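PDB 7DVE: 6'''-hydroxyparomomycin C oxidase from Microbacterium trichothecenolyticum, which uses FAD and molecular oxygen to oxidise the C3 hydroxyl of the sugar in C-glycosides such as mangiferin and isoorientin, releasing hydrogen peroxide. Local coordinates for residues N296-I301 with G370-K375; V302-M307 with D428-R433; V383-S388 with P396-H401. All coordinates share one frame; numbering follows the deposited sequence.

Contact 1. Residues N296-I301 with G370-K375; sequences NDQAQI and GLFCAK
Phe372 and Gln300 face each other as a non-hydrogen-bonded antiparallel pair and lie side by side on one face of the sheet. The Gln300 chain is extended, with CG opposite the backbone N (chi1 177°), and this carries it along the ring. Its CG sits over the ring face, 4.3 Å from the centroid, in a CH-pi contact. The amide follows, its plane 30° from the ring, and NE2 comes within 3.4 Å of Phe372 CZ. Gln298 reaches the same ring with its amide steeply turned, OE1 3.6 Å from Phe372 CD2. That OE1 also bonds ND1 of His444, the inferred proton acceptor, so the ring borders a probable second-shell residue of the active site. Gln298 NE2 bonds Thr485 OG1 and Cys487 O. Without the ring, as with an alanine here, the Gln300 chain would probably lose its flat support and a gap would open toward Gln298.

Cys373 buries as much surface as Phe372. Its N donates to Ala299 O at 3.0 Å, and its SG meets Ile301 CD1 at 3.9 Å. Ile301 and Leu371 exchange two backbone bonds. A water links Asn296 OD1 to Lys375 N, Asn296 ND2 bonds Tyr294 O, and Lys375 NZ forms salt bridges with Asp381 and Asp408.

Helix 406-424 covers Ala299, Ile301 and Cys373. Strand 341-347 flanks Leu371 and Phe372, and strand 427-436 touches Ile301.

Contact 2. Residues V302-M307 with D428-R433; sequences VFAVRM and DPLDDR
Leu430 N donates to Ala304 O at 2.8 Å. The bond is almost straight, 178° at the hydrogen. Two further bonds join Arg306 and Asp428 as a hydrogen-bonded antiparallel pair. Arg306 N gives to Asp428 O, and Asp428 N gives to Arg306 O. Between them Val305 and Pro429 form a close non-hydrogen-bonded pair, with Val305 CG1 3.7 Å from Pro429 CA.

Phe303 has the most surface covered here. Its CG is turned away from the backbone N (chi1 -156°), which brings the ring against Pro429 and Asp431. Pro429 CB touches CZ of this ring at 3.4 Å. Asp431 O comes in obliquely, 3.2 Å from Phe303 CE1. The carbonyl O of Arg433 approaches the ring edge, 3.6 Å from Phe303 CE1. Helix 406-424 packs on the same ring through Ile419 and Val420.

Leu430 spreads its two methyls over the neighbouring strand. CD2 meets Ala304 CB at 3.9 Å, and CD1 rests 4.0 Å from Arg306 CB.

Arg306 NE and Asp428 OD2 are 6.9 Å apart and make no salt bridge. Asp428 OD1 has a long, weak ion pair with Arg308. This edge of the sheet is therefore held mainly by backbone bonds and apolar contacts.

Contact 3. Residues V383-S388 with P396-H401; sequences VAFSDS and PAMQLH
Backbone hydrogen bonds tie Val383-Ser386 to Pro396-His401 as a two-stranded antiparallel sheet. Ala384 N to Gln399 O and Gln399 N to Ala384 O both measure 2.9 Å. Ala384 N lies nearly on the line of the Gln399 carbonyl, whereas Gln399 N is tilted 32° from the plane of the Ala384 carbonyl. A third bond, Ser386 N to Ala397 O, is more bent, 138° at the hydrogen.

Apolar contacts fill the face with Val383, Phe385, Met398 and Leu400. With CG1 between the backbone N and the carbonyl carbon (chi1 50°), Val383 CG2 lies anti to N and meets Met398 CB at 3.8 Å. Leu400 CD2 comes in beside it, 3.7 Å from Val383 CB. Phe385 and Met398 run alongside each other, with Phe385 CE1 3.9 Å from Met398 CG. Pro396 O stands at the edge of the Phe385 ring, 3.6 Å from CD1, and also accepts a bond from Gln279. Helix 276-283 packs against Phe385 and Pro396.

Ser386 and Gln399 make short-range polar bonds. Ser386 OG bonds Asp389 N and accepts from Ser388 N in an ST turn, at the corner where the chain leaves the strand. Gln399 NE2 bonds Leu400 O.

Chemically the sheet is two-sided. Its apolar face packs against the protein, with the Met398 side chain about 8 Å from the FAD, while Ala384 and Gln399 lie on the other, partly exposed face.

How the contacts relate
Contacts 1 and 2 share strand 300-307 and belong to one antiparallel sheet. Contact 1 pairs the start of that strand with 366-373. Contact 2 pairs its outer end with 427-436. Their centres are about 19 Å apart, and the path runs from the buried interior near the inferred proton acceptor His444 to the surface. Contact 3 is a separate two-stranded antiparallel sheet, about 24 Å from contact 1 and about 39 Å from contact 2 between centres. Along the chain the segments of contacts 1 and 2 alternate. Contact 3 follows contact 1 and precedes 428-433. Strand 300-307 thus has partners from two distant parts of this GMC-family chain, while contact 3 joins near neighbours in sequence.

Contact 1. Residues N296-I301 with G370-K375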
loop_
_atom_site.group_PDB
_atom_site.type_symbol
_atom_site.label_atom_id
_atom_site.label_comp_id
_atom_site.label_asym_id
_atom_site.label_seq_id
_atom_site.Cartn_x
_atom_site.Cartn_y
_atom_site.Cartn_z
ATOM N N ASN A 296 -4.157 -10.157 -7.474
ATOM C CA ASN A 296 -3.717 -11.069 -6.426
ATOM C C ASN A 296 -3.624 -10.377 -5.073
ATOM O O ASN A 296 -3.063 -9.280 -4.946
ATOM C CB ASN A 296 -2.383 -11.752 -6.781
ATOM C CG ASN A 296 -1.247 -10.758 -7.087
ATOM O OD1 ASN A 296 -0.284 -10.626 -6.309
ATOM N ND2 ASN A 296 -1.331 -10.104 -8.257
ATOM N N ASP A 297 -4.202 -11.034 -4.079
ATOM C CA ASP A 297 -4.088 -10.711 -2.666
ATOM C C ASP A 297 -3.072 -11.668 -2.036
ATOM O O ASP A 297 -2.742 -12.711 -2.607
ATOM C CB ASP A 297 -5.480 -10.807 -2.018
ATOM C CG ASP A 297 -5.465 -10.781 -0.502
ATOM O OD1 ASP A 297 -5.215 -9.702 0.083
ATOM O OD2 ASP A 297 -5.793 -11.828 0.113
ATOM N N GLN A 298 -2.543 -11.286 -0.874
ATOM C CA GLN A 298 -1.567 -12.101 -0.145
ATOM C C GLN A 298 -2.265 -12.732 1.059
ATOM O O GLN A 298 -2.500 -12.057 2.070
ATOM C CB GLN A 298 -0.360 -11.268 0.297
ATOM C CG GLN A 298 0.543 -10.715 -0.829
ATOM C CD GLN A 298 1.525 -9.662 -0.289
ATOM O OE1 GLN A 298 1.458 -9.313 0.889
ATOM N NE2 GLN A 298 2.425 -9.154 -1.141
ATOM N N ALA A 299 -2.596 -14.022 0.958
ATOM C CA ALA A 299 -3.202 -14.725 2.092
ATOM C C ALA A 299 -2.358 -14.509 3.346
ATOM O O ALA A 299 -1.129 -14.620 3.308
ATOM C CB ALA A 299 -3.340 -16.217 1.779
ATOM N N GLN A 300 -3.023 -14.167 4.455
ATOM C CA GLN A 300 -2.356 -13.712 5.671
ATOM C C GLN A 300 -2.691 -14.649 6.821
ATOM O O GLN A 300 -3.872 -14.953 7.063
ATOM C CB GLN A 300 -2.782 -12.287 6.012
ATOM C CG GLN A 300 -2.190 -11.747 7.317
ATOM C CD GLN A 300 -2.577 -10.299 7.618
ATOM O OE1 GLN A 300 -3.588 -9.774 7.132
ATOM N NE2 GLN A 300 -1.781 -9.661 8.435
ATOM N N ILE A 301 -1.656 -15.118 7.511
ATOM C CA ILE A 301 -1.779 -16.018 8.655
ATOM C C ILE A 301 -1.201 -15.280 9.853
ATOM O O ILE A 301 -0.104 -14.725 9.764
ATOM C CB ILE A 301 -1.041 -17.354 8.428
ATOM C CG1 ILE A 301 -1.612 -18.117 7.221
ATOM C CG2 ILE A 301 -1.149 -18.237 9.678
ATOM C CD1 ILE A 301 -0.877 -17.920 5.900
ATOM N N GLY A 370 2.734 -12.106 11.674
ATOM C CA GLY A 370 2.039 -12.346 10.422
ATOM C C GLY A 370 2.931 -12.961 9.351
ATOM O O GLY A 370 4.051 -12.493 9.097
ATOM N N LEU A 371 2.442 -14.015 8.714
ATOM C CA LEU A 371 3.049 -14.568 7.520
ATOM C C LEU A 371 2.140 -14.332 6.320
ATOM O O LEU A 371 0.916 -14.431 6.420
ATOM C CB LEU A 371 3.345 -16.066 7.673
ATOM C CG LEU A 371 4.828 -16.465 7.852
ATOM C CD1 LEU A 371 5.422 -15.935 9.164
ATOM C CD2 LEU A 371 5.018 -17.988 7.701
ATOM N N PHE A 372 2.751 -14.019 5.186
ATOM C CA PHE A 372 2.052 -13.673 3.961
ATOM C C PHE A 372 2.535 -14.581 2.855
ATOM O O PHE A 372 3.747 -14.769 2.687
ATOM C CB PHE A 372 2.308 -12.220 3.540
ATOM C CG PHE A 372 1.819 -11.201 4.532
ATOM C CD1 PHE A 372 2.508 -10.985 5.733
ATOM C CD2 PHE A 372 0.684 -10.444 4.266
ATOM C CE1 PHE A 372 2.064 -10.040 6.672
ATOM C CE2 PHE A 372 0.250 -9.484 5.192
ATOM C CZ PHE A 372 0.949 -9.285 6.404
ATOM N N CYS A 373 1.580 -15.120 2.098
ATOM C CA CYS A 373 1.832 -16.014 0.980
ATOM C C CYS A 373 1.835 -15.264 -0.344
ATOM O O CYS A 373 1.161 -14.239 -0.500
ATOM C CB CYS A 373 0.767 -17.104 0.927
ATOM S SG CYS A 373 0.816 -18.151 2.348
ATOM N N ALA A 374 2.603 -15.797 -1.298
ATOM C CA ALA A 374 2.511 -15.382 -2.690
ATOM C C ALA A 374 1.359 -16.120 -3.374
ATOM O O ALA A 374 1.108 -17.294 -3.097
ATOM C CB ALA A 374 3.822 -15.675 -3.417
ATOM N N LYS A 375 0.651 -15.419 -4.255
ATOM C CA LYS A 375 -0.499 -15.991 -4.934
ATOM C C LYS A 375 -0.061 -16.762 -6.176
ATOM O O LYS A 375 0.881 -16.368 -6.872
ATOM C CB LYS A 375 -1.483 -14.891 -5.334
ATOM C CG LYS A 375 -2.819 -15.411 -5.921
ATOM C CD LYS A 375 -3.587 -16.355 -4.992
ATOM C CE LYS A 375 -4.991 -16.709 -5.559
ATOM N NZ LYS A 375 -4.981 -17.562 -6.812
HETATM O O HOH W 1 0.873 -12.563 -4.709
#

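Contact 2. Residues V302-M307 with D428-R433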
loop_
_atom_site.group_PDB
_atom_site.type_symbol
_atom_site.label_atom_id
_atom_site.label_comp_id
_atom_site.label_asym_id
_atom_site.label_seq_id
_atom_site.Cartn_x
_atom_site.Cartn_y
_atom_site.Cartn_z
ATOM N N VAL A 302 -1.935 -15.256 10.961
ATOM C CA VAL A 302 -1.554 -14.464 12.125
ATOM C C VAL A 302 -1.481 -15.364 13.351
ATOM O O VAL A 302 -2.119 -16.419 13.436
ATOM C CB VAL A 302 -2.532 -13.296 12.397
ATOM C CG1 VAL A 302 -2.530 -12.296 11.240
ATOM C CG2 VAL A 302 -3.946 -13.835 12.687
ATOM N N PHE A 303 -0.728 -14.898 14.327
ATOM C CA PHE A 303 -0.425 -15.681 15.513
ATOM C C PHE A 303 -0.023 -14.684 16.589
ATOM O O PHE A 303 0.469 -13.611 16.272
ATOM C CB PHE A 303 0.720 -16.651 15.203
ATOM C CG PHE A 303 0.772 -17.852 16.081
ATOM C CD1 PHE A 303 -0.383 -18.498 16.472
ATOM C CD2 PHE A 303 2.003 -18.360 16.492
ATOM C CE1 PHE A 303 -0.328 -19.669 17.266
ATOM C CE2 PHE A 303 2.080 -19.499 17.298
ATOM C CZ PHE A 303 0.898 -20.159 17.683
ATOM N N ALA A 304 -0.205 -15.031 17.845
ATOM C CA ALA A 304 0.173 -14.139 18.931
ATOM C C ALA A 304 0.885 -14.949 19.995
ATOM O O ALA A 304 0.459 -16.068 20.305
ATOM C CB ALA A 304 -1.063 -13.442 19.539
ATOM N N VAL A 305 1.975 -14.404 20.556
ATOM C CA VAL A 305 2.720 -15.124 21.589
ATOM C C VAL A 305 3.110 -14.191 22.734
ATOM O O VAL A 305 3.311 -12.986 22.556
ATOM C CB VAL A 305 3.978 -15.853 21.043
ATOM C CG1 VAL A 305 3.632 -16.716 19.831
ATOM C CG2 VAL A 305 5.074 -14.866 20.707
ATOM N N ARG A 306 3.177 -14.765 23.931
ATOM C CA ARG A 306 3.700 -14.095 25.107
ATOM C C ARG A 306 5.189 -14.391 25.228
ATOM O O ARG A 306 5.585 -15.545 25.434
ATOM C CB ARG A 306 2.962 -14.554 26.361
ATOM C CG ARG A 306 3.516 -13.948 27.639
ATOM C CD ARG A 306 2.822 -14.532 28.869
ATOM N NE ARG A 306 1.751 -13.627 29.264
ATOM C CZ ARG A 306 0.474 -13.803 28.956
ATOM N NH1 ARG A 306 0.053 -14.914 28.365
ATOM N NH2 ARG A 306 -0.397 -12.835 29.235
ATOM N N MET A 307 6.010 -13.358 25.108
ATOM C CA MET A 307 7.457 -13.540 25.216
ATOM C C MET A 307 7.860 -14.041 26.604
ATOM O O MET A 307 7.397 -13.529 27.628
ATOM C CB MET A 307 8.163 -12.225 24.915
ATOM C CG MET A 307 8.492 -12.080 23.453
ATOM S SD MET A 307 9.668 -10.772 23.148
ATOM C CE MET A 307 9.431 -9.680 24.533
ATOM N N ASP A 428 5.457 -18.240 24.517
ATOM C CA ASP A 428 4.368 -19.181 24.638
ATOM C C ASP A 428 3.165 -18.677 23.858
ATOM O O ASP A 428 2.676 -17.570 24.123
ATOM C CB ASP A 428 4.012 -19.411 26.102
ATOM C CG ASP A 428 5.225 -19.831 26.924
ATOM O OD1 ASP A 428 5.729 -20.951 26.696
ATOM O OD2 ASP A 428 5.673 -19.050 27.797
ATOM N N PRO A 429 2.695 -19.431 22.873
ATOM C CA PRO A 429 1.591 -18.954 22.033
ATOM C C PRO A 429 0.327 -18.712 22.848
ATOM O O PRO A 429 0.061 -19.404 23.828
ATOM C CB PRO A 429 1.398 -20.093 21.028
ATOM C CG PRO A 429 2.759 -20.842 21.006
ATOM C CD PRO A 429 3.308 -20.688 22.390
ATOM N N LEU A 430 -0.443 -17.701 22.448
ATOM C CA LEU A 430 -1.708 -17.427 23.113
ATOM C C LEU A 430 -2.777 -18.431 22.719
ATOM O O LEU A 430 -3.794 -18.530 23.402
ATOM C CB LEU A 430 -2.188 -16.010 22.792
ATOM C CG LEU A 430 -1.893 -14.916 23.824
ATOM C CD1 LEU A 430 -0.447 -14.971 24.316
ATOM C CD2 LEU A 430 -2.233 -13.539 23.276
ATOM N N ASP A 431 -2.518 -19.204 21.670
ATOM C CA ASP A 431 -3.423 -20.131 21.019
ATOM C C ASP A 431 -2.521 -21.189 20.417
ATOM O O ASP A 431 -1.402 -20.871 20.016
ATOM C CB ASP A 431 -4.237 -19.394 19.949
ATOM C CG ASP A 431 -5.458 -20.146 19.517
ATOM O OD1 ASP A 431 -5.399 -21.403 19.458
ATOM O OD2 ASP A 431 -6.477 -19.465 19.233
ATOM N N ASP A 432 -2.954 -22.454 20.385
ATOM C CA ASP A 432 -1.964 -23.389 19.854
ATOM C C ASP A 432 -1.932 -23.399 18.331
ATOM O O ASP A 432 -0.992 -23.954 17.747
ATOM C CB ASP A 432 -2.143 -24.826 20.413
ATOM C CG ASP A 432 -3.359 -25.571 19.833
ATOM O OD1 ASP A 432 -4.240 -24.902 19.237
ATOM O OD2 ASP A 432 -3.458 -26.821 20.017
ATOM N N ARG A 433 -2.907 -22.781 17.672
ATOM C CA ARG A 433 -2.877 -22.763 16.221
ATOM C C ARG A 433 -3.079 -21.349 15.698
ATOM O O ARG A 433 -3.690 -20.507 16.367
ATOM C CB ARG A 433 -3.939 -23.706 15.645
ATOM C CG ARG A 433 -3.555 -25.168 15.777
ATOM C CD ARG A 433 -4.463 -26.018 14.921
ATOM N NE ARG A 433 -4.269 -27.446 15.152
ATOM C CZ ARG A 433 -3.358 -28.183 14.524
ATOM N NH1 ARG A 433 -2.530 -27.649 13.642
ATOM N NH2 ARG A 433 -3.279 -29.487 14.788
#

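Contact 3. Residues V383-S388 with P396-H401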
loop_
_atom_site.group_PDB
_atom_site.type_symbol
_atom_site.label_atom_id
_atom_site.label_comp_id
_atom_site.label_asym_id
_atom_site.label_seq_id
_atom_site.Cartn_x
_atom_site.Cartn_y
_atom_site.Cartn_z
ATOM N N VAL A 383 -10.851 -8.106 -11.181
ATOM C CA VAL A 383 -11.961 -7.215 -10.877
ATOM C C VAL A 383 -12.650 -6.848 -12.188
ATOM O O VAL A 383 -12.001 -6.354 -13.114
ATOM C CB VAL A 383 -11.506 -5.962 -10.111
ATOM C CG1 VAL A 383 -10.334 -5.296 -10.796
ATOM C CG2 VAL A 383 -12.672 -4.994 -9.963
ATOM N N ALA A 384 -13.955 -7.100 -12.267
ATOM C CA ALA A 384 -14.806 -6.791 -13.406
ATOM C C ALA A 384 -15.787 -5.684 -13.039
ATOM O O ALA A 384 -16.050 -5.426 -11.862
ATOM C CB ALA A 384 -15.575 -8.040 -13.868
ATOM N N PHE A 385 -16.355 -5.040 -14.056
ATOM C CA PHE A 385 -17.167 -3.851 -13.833
ATOM C C PHE A 385 -18.498 -3.968 -14.556
ATOM O O PHE A 385 -18.608 -4.638 -15.580
ATOM C CB PHE A 385 -16.421 -2.587 -14.280
ATOM C CG PHE A 385 -15.129 -2.399 -13.574
ATOM C CD1 PHE A 385 -15.106 -1.940 -12.270
ATOM C CD2 PHE A 385 -13.928 -2.736 -14.189
ATOM C CE1 PHE A 385 -13.902 -1.792 -11.604
ATOM C CE2 PHE A 385 -12.737 -2.590 -13.524
ATOM C CZ PHE A 385 -12.728 -2.126 -12.232
ATOM N N SER A 386 -19.509 -3.305 -13.998
ATOM C CA SER A 386 -20.881 -3.386 -14.474
ATOM C C SER A 386 -21.203 -2.203 -15.373
ATOM O O SER A 386 -20.802 -1.069 -15.088
ATOM C CB SER A 386 -21.864 -3.422 -13.300
ATOM O OG SER A 386 -23.204 -3.550 -13.776
ATOM N N ASP A 387 -21.942 -2.482 -16.457
ATOM C CA ASP A 387 -22.431 -1.427 -17.344
ATOM C C ASP A 387 -23.506 -0.576 -16.685
ATOM O O ASP A 387 -23.680 0.591 -17.050
ATOM C CB ASP A 387 -23.023 -2.014 -18.631
ATOM C CG ASP A 387 -21.981 -2.618 -19.563
ATOM O OD1 ASP A 387 -20.863 -2.057 -19.684
ATOM O OD2 ASP A 387 -22.327 -3.632 -20.224
ATOM N N SER A 388 -24.248 -1.139 -15.739
ATOM C CA SER A 388 -25.444 -0.500 -15.209
ATOM C C SER A 388 -25.294 -0.079 -13.758
ATOM O O SER A 388 -25.600 1.066 -13.413
ATOM C CB SER A 388 -26.642 -1.447 -15.331
ATOM O OG SER A 388 -26.291 -2.749 -14.893
ATOM N N PRO A 396 -18.512 2.622 -11.957
ATOM C CA PRO A 396 -19.068 1.303 -12.297
ATOM C C PRO A 396 -18.776 0.289 -11.207
ATOM O O PRO A 396 -17.636 0.163 -10.741
ATOM C CB PRO A 396 -18.382 0.939 -13.618
ATOM C CG PRO A 396 -17.782 2.184 -14.138
ATOM C CD PRO A 396 -17.815 3.255 -13.087
ATOM N N ALA A 397 -19.826 -0.409 -10.773
ATOM C CA ALA A 397 -19.710 -1.297 -9.629
ATOM C C ALA A 397 -18.810 -2.478 -9.963
ATOM O O ALA A 397 -18.765 -2.944 -11.100
ATOM C CB ALA A 397 -21.086 -1.781 -9.170
ATOM N N MET A 398 -18.066 -2.939 -8.956
ATOM C CA MET A 398 -17.111 -4.032 -9.081
ATOM C C MET A 398 -17.725 -5.376 -8.728
ATOM O O MET A 398 -18.552 -5.498 -7.818
ATOM C CB MET A 398 -15.867 -3.830 -8.195
ATOM C CG MET A 398 -15.372 -2.417 -8.011
ATOM S SD MET A 398 -14.043 -2.353 -6.782
ATOM C CE MET A 398 -13.143 -0.915 -7.390
ATOM N N GLN A 399 -17.283 -6.387 -9.466
ATOM C CA GLN A 399 -17.491 -7.785 -9.143
ATOM C C GLN A 399 -16.105 -8.403 -9.069
ATOM O O GLN A 399 -15.279 -8.191 -9.964
ATOM C CB GLN A 399 -18.368 -8.498 -10.187
ATOM C CG GLN A 399 -18.426 -9.996 -9.986
ATOM C CD GLN A 399 -19.137 -10.365 -8.688
ATOM O OE1 GLN A 399 -20.188 -9.793 -8.371
ATOM N NE2 GLN A 399 -18.571 -11.317 -7.926
ATOM N N LEU A 400 -15.826 -9.096 -7.977
ATOM C CA LEU A 400 -14.518 -9.678 -7.728
ATOM C C LEU A 400 -14.581 -11.169 -8.033
ATOM O O LEU A 400 -15.480 -11.870 -7.548
ATOM C CB LEU A 400 -14.078 -9.435 -6.282
ATOM C CG LEU A 400 -13.651 -8.012 -5.865
ATOM C CD1 LEU A 400 -12.982 -8.017 -4.485
ATOM C CD2 LEU A 400 -12.754 -7.358 -6.903
ATOM N N HIS A 401 -13.640 -11.645 -8.848
ATOM C CA HIS A 401 -13.513 -13.059 -9.179
ATOM C C HIS A 401 -12.188 -13.551 -8.610
ATOM O O HIS A 401 -11.127 -13.037 -8.976
ATOM C CB HIS A 401 -13.557 -13.287 -10.691
ATOM C CG HIS A 401 -14.880 -12.982 -11.328
ATOM N ND1 HIS A 401 -15.875 -13.927 -11.457
ATOM C CD2 HIS A 401 -15.345 -11.865 -11.937
ATOM C CE1 HIS A 401 -16.909 -13.397 -12.084
ATOM N NE2 HIS A 401 -16.615 -12.147 -12.388
#